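Local coordinates for protein polysaccharide Lyase Family 6 (Bacteroides cellulosilyticus, PDB 6QPS) that cleaves alginate, probably by beta-elimination, with specificity for mannuronic acid, and carries a bound calcium ion, at residues G41-G46 / K72-R77; I62-K67 / L99-L104; R91-G96 / M116-G121; Y95-Q100 / Y126-R131. All blocks are in the same frame, centred on the assembly; numbering follows the deposited sequence.

Contact 1: G41-G46 / K72-R77; sequences GNLQPG and KPIVWR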
# COMPACT_ATOMS: atom_id res chain seq x y z
N GLY A 41 -2.99 -16.58 -27.46
CA GLY A 41 -4.42 -16.32 -27.44
C GLY A 41 -5.27 -17.52 -27.76
O GLY A 41 -6.50 -17.38 -27.86
N ASN A 42 -4.67 -18.70 -27.93
CA ASN A 42 -5.40 -19.91 -28.28
C ASN A 42 -5.91 -20.69 -27.07
O ASN A 42 -6.69 -21.63 -27.25
CB ASN A 42 -4.53 -20.86 -29.14
CG ASN A 42 -4.18 -20.28 -30.50
OD1 ASN A 42 -4.91 -19.46 -31.05
ND2 ASN A 42 -3.04 -20.71 -31.04
N LEU A 43 -5.45 -20.37 -25.87
CA LEU A 43 -6.00 -21.02 -24.68
C LEU A 43 -7.49 -20.70 -24.54
O LEU A 43 -7.95 -19.60 -24.89
CB LEU A 43 -5.24 -20.57 -23.43
CG LEU A 43 -3.80 -21.07 -23.30
CD1 LEU A 43 -3.01 -20.32 -22.27
CD2 LEU A 43 -3.84 -22.58 -22.97
N GLN A 44 -8.24 -21.68 -24.05
CA GLN A 44 -9.68 -21.55 -23.89
C GLN A 44 -10.07 -21.58 -22.41
O GLN A 44 -9.29 -22.03 -21.56
CB GLN A 44 -10.38 -22.71 -24.61
CG GLN A 44 -10.09 -22.76 -26.10
CD GLN A 44 -10.50 -21.48 -26.82
OE1 GLN A 44 -11.62 -21.00 -26.65
NE2 GLN A 44 -9.60 -20.93 -27.61
N PRO A 45 -11.28 -21.10 -22.08
CA PRO A 45 -11.71 -21.06 -20.67
C PRO A 45 -11.55 -22.40 -19.99
O PRO A 45 -11.94 -23.44 -20.52
CB PRO A 45 -13.18 -20.64 -20.76
CG PRO A 45 -13.25 -19.81 -22.03
CD PRO A 45 -12.29 -20.51 -22.99
N GLY A 46 -10.97 -22.37 -18.79
CA GLY A 46 -10.74 -23.58 -18.03
C GLY A 46 -9.45 -24.30 -18.34
O GLY A 46 -9.08 -25.21 -17.59
N LYS A 72 -14.55 -19.75 -15.03
CA LYS A 72 -13.69 -20.61 -15.85
C LYS A 72 -12.52 -19.81 -16.36
O LYS A 72 -12.37 -19.59 -17.57
CB LYS A 72 -14.47 -21.18 -17.04
CG LYS A 72 -15.59 -22.12 -16.68
CD LYS A 72 -15.75 -23.17 -17.77
CE LYS A 72 -17.02 -22.96 -18.53
NZ LYS A 72 -18.20 -23.22 -17.65
N PRO A 73 -11.66 -19.32 -15.47
CA PRO A 73 -10.47 -18.61 -15.93
C PRO A 73 -9.50 -19.54 -16.64
O PRO A 73 -9.57 -20.77 -16.54
CB PRO A 73 -9.84 -18.06 -14.64
CG PRO A 73 -10.28 -19.01 -13.57
CD PRO A 73 -11.70 -19.43 -13.99
N ILE A 74 -8.58 -18.91 -17.37
CA ILE A 74 -7.41 -19.59 -17.94
C ILE A 74 -6.27 -19.44 -16.94
O ILE A 74 -5.98 -18.33 -16.49
CB ILE A 74 -7.03 -18.96 -19.30
CG1 ILE A 74 -8.19 -19.11 -20.29
CG2 ILE A 74 -5.78 -19.60 -19.86
CD1 ILE A 74 -8.02 -18.29 -21.59
N VAL A 75 -5.62 -20.55 -16.57
CA VAL A 75 -4.72 -20.58 -15.42
C VAL A 75 -3.30 -20.95 -15.85
O VAL A 75 -3.11 -21.87 -16.65
CB VAL A 75 -5.22 -21.60 -14.37
CG1 VAL A 75 -4.25 -21.70 -13.19
CG2 VAL A 75 -6.64 -21.24 -13.90
N TRP A 76 -2.32 -20.23 -15.31
CA TRP A 76 -0.90 -20.54 -15.45
C TRP A 76 -0.40 -20.83 -14.04
O TRP A 76 -0.50 -19.96 -13.17
CB TRP A 76 -0.17 -19.34 -16.07
CG TRP A 76 1.32 -19.52 -16.25
CD1 TRP A 76 2.01 -20.70 -16.31
CD2 TRP A 76 2.29 -18.48 -16.39
NE1 TRP A 76 3.36 -20.44 -16.48
CE2 TRP A 76 3.54 -19.08 -16.54
CE3 TRP A 76 2.20 -17.08 -16.44
CZ2 TRP A 76 4.71 -18.35 -16.71
CZ3 TRP A 76 3.37 -16.35 -16.60
CH2 TRP A 76 4.60 -16.99 -16.73
N ARG A 77 0.06 -22.06 -13.80
CA ARG A 77 0.34 -22.47 -12.43
C ARG A 77 1.46 -23.51 -12.37
O ARG A 77 1.81 -24.16 -13.36
CB ARG A 77 -0.91 -23.07 -11.77
CG ARG A 77 -1.42 -24.38 -12.37
CD ARG A 77 -2.63 -24.90 -11.58
NE ARG A 77 -3.33 -25.99 -12.24
CZ ARG A 77 -2.98 -27.27 -12.16
NH1 ARG A 77 -1.92 -27.62 -11.45
NH2 ARG A 77 -3.69 -28.19 -12.78
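The backbone N of G46 faces two carbonyls at once, P73 O at 3.1 Å and, by a weak bond, K72 O at 3.3 Å. Neither bond is straight, the N-H...O angles being 136° to P73 O and 125° to K72 O, and G46 N stands above the carbonyl plane of P73. The contact lies near the N-terminal end of the right-handed parallel beta-helix of this polysaccharide lyase family, where the loop after helix 31-40 runs beside the start of strand 74-78. A glycine suits position 46 because its positive phi would press a side chain against the preceding carbonyl. P45 fills the adjoining place: its CB rests 3.5 Å from K72 O and also touches K72 CB, while the lysine chain bends away.

The apolar part belongs to I74. CG2, anti to the backbone N (CG1 lies beside it, chi1 -60°), packs on CB and CD1 of L43, which also meets L37 of helix 31-40 and V49. The beta-branch lets I74 pack on the L43 side chain with CG2 and on the loop backbone with the other branch, CD1 lying 3.6 Å from L43 O and CG1 3.4 Å from Q44 O.

Contact 2: I62-K67 / L99-L104; sequences INFTGK and LQLEDL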
# COMPACT_ATOMS: atom_id res chain seq x y z
N ILE A 62 7.64 -12.26 -22.52
CA ILE A 62 6.61 -13.30 -22.48
C ILE A 62 5.26 -12.64 -22.28
O ILE A 62 5.11 -11.72 -21.47
CB ILE A 62 6.91 -14.36 -21.39
CG1 ILE A 62 5.77 -15.37 -21.27
CG2 ILE A 62 7.18 -13.69 -20.04
CD1 ILE A 62 6.10 -16.56 -20.34
N ASN A 63 4.28 -13.08 -23.07
CA ASN A 63 2.91 -12.58 -23.00
C ASN A 63 2.00 -13.69 -22.52
O ASN A 63 2.16 -14.85 -22.91
CB ASN A 63 2.45 -12.11 -24.39
CG ASN A 63 3.29 -10.97 -24.94
OD1 ASN A 63 3.61 -10.02 -24.22
ND2 ASN A 63 3.64 -11.06 -26.22
N PHE A 64 1.02 -13.33 -21.70
CA PHE A 64 -0.05 -14.23 -21.26
C PHE A 64 -1.35 -13.56 -21.68
O PHE A 64 -1.72 -12.52 -21.12
CB PHE A 64 0.00 -14.42 -19.74
CG PHE A 64 -1.03 -15.38 -19.18
CD1 PHE A 64 -1.71 -16.29 -19.98
CD2 PHE A 64 -1.29 -15.37 -17.82
CE1 PHE A 64 -2.66 -17.16 -19.42
CE2 PHE A 64 -2.22 -16.24 -17.26
CZ PHE A 64 -2.88 -17.15 -18.06
N THR A 65 -2.00 -14.11 -22.70
CA THR A 65 -3.22 -13.52 -23.22
C THR A 65 -4.24 -14.60 -23.55
O THR A 65 -3.90 -15.75 -23.80
CB THR A 65 -2.95 -12.62 -24.44
OG1 THR A 65 -4.13 -11.88 -24.78
CG2 THR A 65 -2.49 -13.41 -25.65
N GLY A 66 -5.49 -14.19 -23.55
CA GLY A 66 -6.59 -15.10 -23.82
C GLY A 66 -7.87 -14.52 -23.26
O GLY A 66 -7.88 -13.44 -22.67
N LYS A 67 -8.95 -15.27 -23.46
CA LYS A 67 -10.25 -14.87 -22.91
C LYS A 67 -10.89 -16.01 -22.14
O LYS A 67 -11.58 -16.87 -22.71
CB LYS A 67 -11.16 -14.32 -23.98
CG LYS A 67 -10.57 -13.17 -24.76
CD LYS A 67 -11.45 -12.77 -25.95
CE LYS A 67 -11.86 -13.99 -26.77
NZ LYS A 67 -10.82 -14.34 -27.78
N LEU A 99 -7.80 -14.24 -16.75
CA LEU A 99 -6.53 -14.95 -16.73
C LEU A 99 -6.01 -14.96 -15.30
O LEU A 99 -6.18 -13.98 -14.57
CB LEU A 99 -5.52 -14.24 -17.63
CG LEU A 99 -5.99 -13.92 -19.05
CD1 LEU A 99 -4.90 -13.16 -19.79
CD2 LEU A 99 -6.38 -15.18 -19.77
N GLN A 100 -5.40 -16.09 -14.89
CA GLN A 100 -4.98 -16.26 -13.50
C GLN A 100 -3.60 -16.89 -13.43
O GLN A 100 -3.34 -17.90 -14.10
CB GLN A 100 -6.00 -17.17 -12.81
CG GLN A 100 -5.96 -17.25 -11.32
CD GLN A 100 -7.35 -17.61 -10.76
OE1 GLN A 100 -8.34 -16.92 -11.04
NE2 GLN A 100 -7.42 -18.68 -9.99
N LEU A 101 -2.72 -16.29 -12.64
CA LEU A 101 -1.45 -16.88 -12.25
C LEU A 101 -1.56 -17.39 -10.82
O LEU A 101 -2.03 -16.65 -9.95
CB LEU A 101 -0.35 -15.82 -12.27
CG LEU A 101 0.21 -15.39 -13.63
CD1 LEU A 101 -0.80 -14.62 -14.41
CD2 LEU A 101 1.48 -14.56 -13.41
N GLU A 102 -1.08 -18.61 -10.58
CA GLU A 102 -1.20 -19.24 -9.27
C GLU A 102 0.06 -20.01 -8.89
O GLU A 102 0.58 -20.80 -9.68
CB GLU A 102 -2.34 -20.29 -9.21
CG GLU A 102 -3.72 -19.85 -9.67
CD GLU A 102 -4.73 -21.01 -9.65
OE1 GLU A 102 -4.33 -22.16 -9.34
OE2 GLU A 102 -5.90 -20.77 -9.97
N ASP A 103 0.47 -19.89 -7.63
CA ASP A 103 1.45 -20.79 -7.03
C ASP A 103 2.83 -20.73 -7.69
O ASP A 103 3.58 -21.71 -7.62
CB ASP A 103 0.93 -22.23 -7.01
CG ASP A 103 -0.23 -22.42 -6.03
OD1 ASP A 103 -0.24 -21.76 -4.97
OD2 ASP A 103 -1.12 -23.26 -6.31
N LEU A 104 3.19 -19.60 -8.29
CA LEU A 104 4.48 -19.42 -8.94
C LEU A 104 5.46 -18.72 -8.00
O LEU A 104 5.06 -17.84 -7.23
CB LEU A 104 4.33 -18.58 -10.21
CG LEU A 104 3.48 -19.21 -11.32
CD1 LEU A 104 3.29 -18.23 -12.46
CD2 LEU A 104 4.06 -20.52 -11.84
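Strands 62-67 and 99-102 are not hydrogen-bonded to each other; their short axes pass 8.3 Å apart with N-to-C directions 133° apart, and side chains of one pack on side chains and backbone of the other across the interior of the parallel beta-helix. Such inward-facing apolar residues are what fill the core of this right-handed solenoid, whose strands bond to neighbours in successive coils.

F64 and L99 carry the contact. With CG anti to the backbone N (chi1 -177°), the F64 ring reaches across to the other strand, and L99 and L101 receive it in different ways. L99 lies over one face: its CB stands 4.2 Å from the centroid of the F64 ring, 25° off the normal, a CH-pi contact. L101 instead comes in at the rim, where its CD1 lies in the ring plane 3.5 Å from F64 CD2. The carbonyl O of Q100 is also near the ring plane, beside F64 CE2. A flat aromatic ring suits this place, since one leucine can cover its face while another abuts its edge.

Beyond the ring, the two methyls of L99 spread along the backbone of the other strand. CD1 sits 3.5 Å from F64 O and also touches T65 CA. At the backbone angles of G66 a CB would be jammed against T65 O, so the position calls for glycine. T65 turns away from this interior, and its OG1 bonds to Y95 O. Helix 31-40 adds L38 beside F64, and I74 packs on L99, whose CD2 lies against the G66 backbone, 3.7 Å from G66 O.

Contact 3: R91-G96 / M116-G121; sequences RLKIYG and MIDFQG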
# COMPACT_ATOMS: atom_id res chain seq x y z
N ARG A 91 10.16 -9.99 -18.82
CA ARG A 91 9.26 -8.89 -19.18
C ARG A 91 7.92 -9.54 -19.50
O ARG A 91 7.64 -9.89 -20.66
CB ARG A 91 9.78 -8.00 -20.32
CG ARG A 91 8.85 -6.76 -20.54
CD ARG A 91 9.47 -5.73 -21.50
NE ARG A 91 8.53 -4.67 -21.87
CZ ARG A 91 8.44 -4.15 -23.10
NH1 ARG A 91 9.24 -4.60 -24.06
NH2 ARG A 91 7.56 -3.19 -23.36
N LEU A 92 7.10 -9.73 -18.47
CA LEU A 92 5.83 -10.43 -18.58
C LEU A 92 4.70 -9.41 -18.72
O LEU A 92 4.59 -8.49 -17.90
CB LEU A 92 5.61 -11.30 -17.35
CG LEU A 92 4.21 -11.87 -17.10
CD1 LEU A 92 3.80 -12.75 -18.27
CD2 LEU A 92 4.17 -12.63 -15.78
N LYS A 93 3.88 -9.57 -19.76
CA LYS A 93 2.72 -8.73 -20.00
C LYS A 93 1.50 -9.63 -20.00
O LYS A 93 1.51 -10.68 -20.67
CB LYS A 93 2.85 -8.01 -21.34
CG LYS A 93 3.96 -6.96 -21.36
CD LYS A 93 4.04 -6.27 -22.70
CE LYS A 93 4.52 -4.82 -22.57
NZ LYS A 93 3.49 -3.96 -21.89
N ILE A 94 0.45 -9.22 -19.28
CA ILE A 94 -0.79 -9.96 -19.09
C ILE A 94 -1.92 -9.08 -19.63
O ILE A 94 -2.08 -7.94 -19.17
CB ILE A 94 -1.02 -10.27 -17.60
CG1 ILE A 94 0.15 -11.07 -16.99
CG2 ILE A 94 -2.34 -11.00 -17.39
CD1 ILE A 94 0.24 -10.95 -15.47
N TYR A 95 -2.70 -9.59 -20.57
CA TYR A 95 -3.76 -8.78 -21.17
C TYR A 95 -4.80 -9.72 -21.75
O TYR A 95 -4.46 -10.76 -22.30
CB TYR A 95 -3.21 -7.80 -22.23
CG TYR A 95 -2.30 -8.41 -23.28
CD1 TYR A 95 -0.96 -8.63 -23.01
CD2 TYR A 95 -2.77 -8.77 -24.54
CE1 TYR A 95 -0.12 -9.19 -23.94
CE2 TYR A 95 -1.93 -9.33 -25.48
CZ TYR A 95 -0.61 -9.55 -25.17
OH TYR A 95 0.24 -10.11 -26.09
N GLY A 96 -6.06 -9.33 -21.66
CA GLY A 96 -7.16 -10.23 -21.95
C GLY A 96 -8.14 -10.24 -20.79
O GLY A 96 -8.20 -9.26 -20.05
N MET A 116 8.67 -5.38 -14.53
CA MET A 116 8.87 -6.83 -14.59
C MET A 116 7.60 -7.55 -15.00
O MET A 116 7.62 -8.37 -15.94
CB MET A 116 9.39 -7.35 -13.25
CG MET A 116 9.89 -8.79 -13.34
SD MET A 116 10.65 -9.42 -11.82
CE MET A 116 9.20 -9.69 -10.81
N ILE A 117 6.48 -7.28 -14.31
CA ILE A 117 5.17 -7.88 -14.58
C ILE A 117 4.18 -6.72 -14.74
O ILE A 117 4.05 -5.88 -13.84
CB ILE A 117 4.71 -8.80 -13.43
CG1 ILE A 117 5.73 -9.92 -13.19
CG2 ILE A 117 3.31 -9.36 -13.71
CD1 ILE A 117 5.40 -10.79 -11.96
N ASP A 118 3.47 -6.69 -15.87
CA ASP A 118 2.59 -5.57 -16.24
C ASP A 118 1.28 -6.13 -16.79
O ASP A 118 1.28 -7.09 -17.56
CB ASP A 118 3.30 -4.68 -17.28
CG ASP A 118 2.75 -3.27 -17.35
OD1 ASP A 118 1.82 -2.90 -16.60
OD2 ASP A 118 3.27 -2.52 -18.22
N PHE A 119 0.18 -5.49 -16.40
CA PHE A 119 -1.18 -5.91 -16.78
C PHE A 119 -1.70 -5.17 -18.02
O PHE A 119 -2.90 -4.84 -18.13
CB PHE A 119 -2.12 -5.76 -15.58
CG PHE A 119 -2.02 -6.89 -14.54
CD1 PHE A 119 -0.89 -7.04 -13.74
CD2 PHE A 119 -3.06 -7.80 -14.35
CE1 PHE A 119 -0.81 -8.07 -12.80
CE2 PHE A 119 -2.97 -8.83 -13.39
CZ PHE A 119 -1.82 -8.96 -12.64
N GLN A 120 -0.81 -4.94 -18.99
CA GLN A 120 -1.13 -4.31 -20.26
C GLN A 120 -0.21 -4.91 -21.32
O GLN A 120 0.96 -5.20 -21.05
CB GLN A 120 -0.90 -2.79 -20.16
CG GLN A 120 -1.08 -2.00 -21.43
CD GLN A 120 -0.80 -0.52 -21.25
OE1 GLN A 120 -1.68 0.31 -21.41
NE2 GLN A 120 0.45 -0.19 -20.95
N GLY A 121 -0.75 -5.10 -22.52
CA GLY A 121 0.05 -5.42 -23.68
C GLY A 121 0.51 -4.15 -24.35
O GLY A 121 1.20 -3.33 -23.73
O HOH W 1 5.41 -3.86 -19.61
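L92 pairs with I117 and K93 with D118 in a parallel ladder, whose three bonds use the backbone of L92 and I94 on one strand: L92 N to M116 O, D118 N to L92 O, and I94 N to D118 O, each 2.9 Å from N to O. This is the coil-to-coil bonding of a parallel beta-helix. The ladder ends at I94 O, which takes no bond from Q120 N.

The polar side chains cluster around K93. Its chain, extended at first and then bent at chi3 and chi4, brings NZ to two carbonyls of the following loop, 2.9 Å from Q120 O and 3.0 Å from G121 O. A water accepts from NZ and donates to D118 OD2, bridging the long salt bridge between K93 NZ and D118 OD2 at 3.9 Å. A long, flexible lysine suits a place where backbone oxygens and an acid must be served together; D118 OD1 is held by R160.

On the apolar side, L92 and I117 lie alongside one another, as like residues stacked in adjacent coils. I94 CD1 touches I117 CG2 and also lies over a face of F119, 4.2 Å from the ring centroid and 17° off its normal.

A second CH-pi contact joins Y95 and G121. With CG between the backbone N and the carbonyl carbon (chi1 50°), the Y95 ring lies against the neighbouring coil, and G121 CA stands over its face, 3.9 Å from the ring centroid; the bare glycine allows that approach.

Strand 90-95 lies between strand 54-67, bonded on its other edge, and strand 115-118, while L101 of strand 99-111 packs inside against L92 and I94.

Contact 4: Y95-Q100 / Y126-R131; sequences YGEYLQ and YASFCR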
# COMPACT_ATOMS: atom_id res chain seq x y z
N TYR A 95 -2.70 -9.59 -20.57
CA TYR A 95 -3.76 -8.78 -21.17
C TYR A 95 -4.80 -9.72 -21.75
O TYR A 95 -4.46 -10.76 -22.30
CB TYR A 95 -3.21 -7.80 -22.23
CG TYR A 95 -2.30 -8.41 -23.28
CD1 TYR A 95 -0.96 -8.63 -23.01
CD2 TYR A 95 -2.77 -8.77 -24.54
CE1 TYR A 95 -0.12 -9.19 -23.94
CE2 TYR A 95 -1.93 -9.33 -25.48
CZ TYR A 95 -0.61 -9.55 -25.17
OH TYR A 95 0.24 -10.11 -26.09
N GLY A 96 -6.06 -9.33 -21.66
CA GLY A 96 -7.16 -10.23 -21.95
C GLY A 96 -8.14 -10.24 -20.79
O GLY A 96 -8.20 -9.26 -20.05
N GLU A 97 -8.90 -11.32 -20.63
CA GLU A 97 -9.89 -11.40 -19.57
C GLU A 97 -9.79 -12.73 -18.85
O GLU A 97 -9.48 -13.77 -19.45
CB GLU A 97 -11.32 -11.31 -20.13
CG GLU A 97 -11.66 -10.07 -20.92
CD GLU A 97 -12.89 -10.29 -21.78
OE1 GLU A 97 -13.95 -10.70 -21.24
OE2 GLU A 97 -12.78 -10.07 -23.00
N TYR A 98 -10.13 -12.71 -17.56
CA TYR A 98 -10.21 -13.92 -16.75
C TYR A 98 -8.99 -14.83 -16.91
O TYR A 98 -9.10 -16.04 -17.12
CB TYR A 98 -11.53 -14.67 -16.99
CG TYR A 98 -12.75 -13.88 -16.53
CD1 TYR A 98 -13.16 -13.91 -15.20
CD2 TYR A 98 -13.47 -13.10 -17.42
CE1 TYR A 98 -14.27 -13.20 -14.78
CE2 TYR A 98 -14.59 -12.36 -16.99
CZ TYR A 98 -14.96 -12.42 -15.67
OH TYR A 98 -16.08 -11.70 -15.27
N LEU A 99 -7.80 -14.24 -16.75
CA LEU A 99 -6.53 -14.95 -16.73
C LEU A 99 -6.01 -14.96 -15.30
O LEU A 99 -6.18 -13.98 -14.57
CB LEU A 99 -5.52 -14.24 -17.63
CG LEU A 99 -5.99 -13.92 -19.05
CD1 LEU A 99 -4.90 -13.16 -19.79
CD2 LEU A 99 -6.38 -15.18 -19.77
N GLN A 100 -5.40 -16.09 -14.89
CA GLN A 100 -4.98 -16.26 -13.50
C GLN A 100 -3.60 -16.89 -13.43
O GLN A 100 -3.34 -17.90 -14.10
CB GLN A 100 -6.00 -17.17 -12.81
CG GLN A 100 -5.96 -17.25 -11.32
CD GLN A 100 -7.35 -17.61 -10.76
OE1 GLN A 100 -8.34 -16.92 -11.04
NE2 GLN A 100 -7.42 -18.68 -9.99
N TYR A 126 -5.65 -3.89 -22.22
CA TYR A 126 -5.49 -4.15 -20.80
C TYR A 126 -5.92 -5.55 -20.38
O TYR A 126 -6.70 -6.22 -21.05
CB TYR A 126 -6.31 -3.14 -19.95
CG TYR A 126 -6.22 -1.69 -20.35
CD1 TYR A 126 -5.02 -0.99 -20.29
CD2 TYR A 126 -7.33 -1.01 -20.76
CE1 TYR A 126 -4.95 0.35 -20.66
CE2 TYR A 126 -7.26 0.31 -21.13
CZ TYR A 126 -6.07 0.98 -21.08
OH TYR A 126 -6.04 2.31 -21.47
N ALA A 127 -5.44 -5.96 -19.21
CA ALA A 127 -6.06 -7.05 -18.47
C ALA A 127 -7.31 -6.56 -17.75
O ALA A 127 -7.32 -5.48 -17.16
CB ALA A 127 -5.08 -7.58 -17.41
N SER A 128 -8.36 -7.38 -17.76
CA SER A 128 -9.51 -7.16 -16.88
C SER A 128 -9.94 -8.50 -16.29
O SER A 128 -9.80 -9.55 -16.91
CB SER A 128 -10.67 -6.46 -17.58
OG SER A 128 -11.14 -7.23 -18.66
N PHE A 129 -10.42 -8.45 -15.06
CA PHE A 129 -10.85 -9.65 -14.34
C PHE A 129 -9.74 -10.70 -14.27
O PHE A 129 -10.00 -11.90 -14.29
CB PHE A 129 -12.14 -10.24 -14.92
CG PHE A 129 -13.33 -9.36 -14.72
CD1 PHE A 129 -13.75 -8.53 -15.73
CD2 PHE A 129 -14.01 -9.36 -13.51
CE1 PHE A 129 -14.85 -7.70 -15.54
CE2 PHE A 129 -15.11 -8.53 -13.33
CZ PHE A 129 -15.52 -7.71 -14.34
N CYS A 130 -8.49 -10.25 -14.20
CA CYS A 130 -7.34 -11.13 -14.09
C CYS A 130 -6.84 -11.12 -12.64
O CYS A 130 -7.16 -10.22 -11.87
CB CYS A 130 -6.24 -10.68 -15.05
SG CYS A 130 -6.68 -10.92 -16.81
N ARG A 131 -6.09 -12.15 -12.27
CA ARG A 131 -5.77 -12.38 -10.87
C ARG A 131 -4.39 -13.02 -10.73
O ARG A 131 -4.04 -13.92 -11.48
CB ARG A 131 -6.81 -13.30 -10.25
CG ARG A 131 -6.59 -13.64 -8.79
CD ARG A 131 -7.75 -14.48 -8.28
NE ARG A 131 -7.58 -14.87 -6.89
CZ ARG A 131 -8.26 -15.83 -6.28
NH1 ARG A 131 -9.17 -16.53 -6.94
NH2 ARG A 131 -8.02 -16.10 -5.00
O HOH W 2 -10.61 -16.44 -9.33
O HOH W 3 -9.43 -14.63 -13.05
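This is a parallel pairing of two successive coils at a corner of the solenoid, where the chain turns at G96 toward strand 99-111 and segment 126-131 follows the same course. G96 pairs with A127 and E97 with S128: G96 N gives to Y126 O and S128 N to G96 O; Y98 N bonds to S128 O, and R131 N to L99 O at 2.9 Å.

Y98 and F129 both take left-handed backbone angles and lie side by side in adjacent coils. Their planes are nearly parallel, 8° apart, but so slid that the rings barely overlap. F129 CB lies over the centre of the Y98 ring, 3.6 Å from its centroid, while Y98 OH stands over a face of F129.

C130 SG accepts a bond from L99 N at 3.5 Å and touches L99 CB, so a small polarisable thiol suits the bend. Outside, Q100 and R131 run side by side, extended from a CG anti to the backbone N; a water joins Q100 OE1 to R131 NH1, Q100 NE2 bonds to E102 OE2, and D167 holds R131 NE.

Such in-register pairing, with equivalent side chains alongside each other, aromatic beside aromatic, is typical of a parallel beta-helix.

All four contacts belong to the N-terminal part of the beta-helix, on the same side of the chain's centre and away from the calcium site. Their centres lie 8 to 15 Å apart, contacts 1 and 3 being the most distant. Along the chain the segments of contact 2 alternate with those of contact 1 and with those of contact 3; contacts 3 and 4 share Y95 and G96, and contacts 2 and 4 share L99 and Q100. Strand 74-78 bonds to strand 99-111, joining contact 1 to contacts 2 and 4, while strand 54-67 bonds to strand 90-95, joining contact 2 to contact 3, so bonding between coils and side-chain packing inside them hold together the first coils of the beta-helix.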